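Local coordinates for kinetochore protein Mis16 (Schizosaccharomyces japonicus, PDB 4XYH), which binds histone H4 and the CENP-A chaperone Scm3 independently, as a WD-repeat chromatin regulator that probably acts at the centromere, at residues L297-A300 and V306-W309. Residues are numbered along the deposited sequence; the frame is centred on the assembly and turned at random.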
ATOM      1  N   LEU A 297       3.316  15.374   2.642  1.00 20.54           N
ATOM      2  CA  LEU A 297       3.556  13.935   2.461  1.00 22.78           C
ATOM      3  C   LEU A 297       4.117  13.286   3.733  1.00 20.74           C
ATOM      4  O   LEU A 297       4.535  13.979   4.669  1.00 20.04           O
ATOM      5  CB  LEU A 297       4.504  13.670   1.282  1.00 20.92           C
ATOM      6  CG  LEU A 297       5.934  14.221   1.369  1.00 22.94           C
ATOM      7  CD1 LEU A 297       6.853  13.414   0.485  1.00 19.63           C
ATOM      8  CD2 LEU A 297       5.974  15.691   0.955  1.00 23.87           C
ATOM      9  N   ALA A 298       4.124  11.953   3.757  1.00 17.19           N
ATOM     10  CA  ALA A 298       4.588  11.208   4.920  1.00 15.83           C
ATOM     11  C   ALA A 298       5.568  10.127   4.512  1.00 19.16           C
ATOM     12  O   ALA A 298       5.454   9.558   3.420  1.00 18.56           O
ATOM     13  CB  ALA A 298       3.409  10.593   5.661  1.00 14.90           C
ATOM     14  N   THR A 299       6.522   9.838   5.394  1.00 16.99           N
ATOM     15  CA  THR A 299       7.434   8.720   5.205  1.00 17.48           C
ATOM     16  C   THR A 299       7.361   7.773   6.399  1.00 22.80           C
ATOM     17  O   THR A 299       7.260   8.210   7.552  1.00 21.01           O
ATOM     18  CB  THR A 299       8.909   9.182   5.021  1.00 18.14           C
ATOM     19  OG1 THR A 299       9.292  10.032   6.115  1.00 19.21           O
ATOM     20  CG2 THR A 299       9.077   9.940   3.718  1.00 15.88           C
ATOM     21  N   ALA A 300       7.405   6.476   6.109  1.00 21.42           N
ATOM     22  CA  ALA A 300       7.445   5.441   7.137  1.00 20.35           C
ATOM     23  C   ALA A 300       8.842   4.840   7.148  1.00 21.65           C
ATOM     24  O   ALA A 300       9.363   4.456   6.103  1.00 21.37           O
ATOM     25  CB  ALA A 300       6.398   4.367   6.868  1.00 19.57           C
ATOM     26  N   VAL A 306       7.010   7.662  11.797  1.00 22.65           N
ATOM     27  CA  VAL A 306       6.521   8.277  10.586  1.00 21.66           C
ATOM     28  C   VAL A 306       6.846   9.763  10.631  1.00 20.57           C
ATOM     29  O   VAL A 306       6.524  10.438  11.601  1.00 20.71           O
ATOM     30  CB  VAL A 306       5.003   8.072  10.412  1.00 23.47           C
ATOM     31  CG1 VAL A 306       4.466   8.974   9.300  1.00 21.72           C
ATOM     32  CG2 VAL A 306       4.722   6.634  10.108  1.00 22.35           C
ATOM     33  N   ALA A 307       7.503  10.267   9.593  1.00 17.92           N
ATOM     34  CA  ALA A 307       7.825  11.686   9.524  1.00 20.42           C
ATOM     35  C   ALA A 307       6.916  12.385   8.519  1.00 21.51           C
ATOM     36  O   ALA A 307       6.619  11.832   7.456  1.00 20.46           O
ATOM     37  CB  ALA A 307       9.288  11.892   9.161  1.00 16.77           C
ATOM     38  N   LEU A 308       6.465  13.589   8.864  1.00 23.89           N
ATOM     39  CA  LEU A 308       5.633  14.397   7.961  1.00 21.92           C
ATOM     40  C   LEU A 308       6.479  15.490   7.319  1.00 23.99           C
ATOM     41  O   LEU A 308       7.363  16.039   7.967  1.00 21.95           O
ATOM     42  CB  LEU A 308       4.445  15.006   8.717  1.00 19.69           C
ATOM     43  CG  LEU A 308       3.576  13.935   9.386  1.00 25.42           C
ATOM     44  CD1 LEU A 308       2.585  14.552  10.360  1.00 30.13           C
ATOM     45  CD2 LEU A 308       2.844  13.134   8.331  1.00 19.73           C
ATOM     46  N   TRP A 309       6.209  15.803   6.049  1.00 20.88           N
ATOM     47  CA  TRP A 309       7.030  16.748   5.310  1.00 20.29           C
ATOM     48  C   TRP A 309       6.189  17.678   4.451  1.00 24.86           C
ATOM     49  O   TRP A 309       5.116  17.308   3.961  1.00 26.10           O
ATOM     50  CB  TRP A 309       8.024  16.028   4.387  1.00 23.26           C
ATOM     51  CG  TRP A 309       8.827  14.966   5.010  1.00 20.91           C
ATOM     52  CD1 TRP A 309       8.463  13.659   5.186  1.00 21.05           C
ATOM     53  CD2 TRP A 309      10.160  15.086   5.521  1.00 18.99           C
ATOM     54  NE1 TRP A 309       9.486  12.962   5.780  1.00 20.23           N
ATOM     55  CE2 TRP A 309      10.537  13.815   6.002  1.00 17.85           C
ATOM     56  CE3 TRP A 309      11.072  16.142   5.611  1.00 22.48           C
ATOM     57  CZ2 TRP A 309      11.781  13.574   6.581  1.00 22.05           C
ATOM     58  CZ3 TRP A 309      12.311  15.903   6.191  1.00 26.01           C
ATOM     59  CH2 TRP A 309      12.655  14.629   6.664  1.00 23.22           C
TER
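The indole of Trp-309 turns its pyrrole edge to Thr-299: Trp-309 NE1 donates to Thr-299 OG1 over 3.0 Å, with the oxygen in the ring plane. The bond is nearly straight, its N-H...O angle 169°, and Leu-297 O also lies near the plane at that edge, beside CD1. Tryptophan suits the place because it offers a single N-H on a rigid, otherwise apolar plate, and threonine because its hydroxyl can both accept and donate. With chi1 at 54°, Thr-299 OG1 stands between the backbone N and the carbonyl carbon of its own residue, which directs it at the ring edge, while Thr-299 CG2 lies 3.7 Å from Trp-309 NE1. The same OG1 is hydrogen-bonded to His-280 NE2; this is the His-Thr-Trp part of the hydrogen-bonded tetrad common in WD repeats. On that face of the sheet, Leu-297 reaches over with CD2, 4.0 Å from CB of Trp-309, and the small Ala-307 packs its CB 3.6 Å from Thr-299 OG1.

The strands run antiparallel. Leu-297 with Trp-309 and Thr-299 with Ala-307 are hydrogen-bonded pairs, each closed by two N-H...O bonds, whereas Ala-298 with Leu-308 and Ala-300 with Val-306 are non-hydrogen-bonded. On the face of these latter residues the side chains are purely apolar: CD2 of Leu-308 comes to 3.7 Å from CB of Ala-298, and the beta-branched Val-306 adds its CG1.

Together the segments form the central hairpin of a propeller blade, flanked by strands 284-289 and 319-321; Ala-298, Ala-300 and Val-306 pack on strand 328-333 of the next blade, whose close approach the small alanines probably allow.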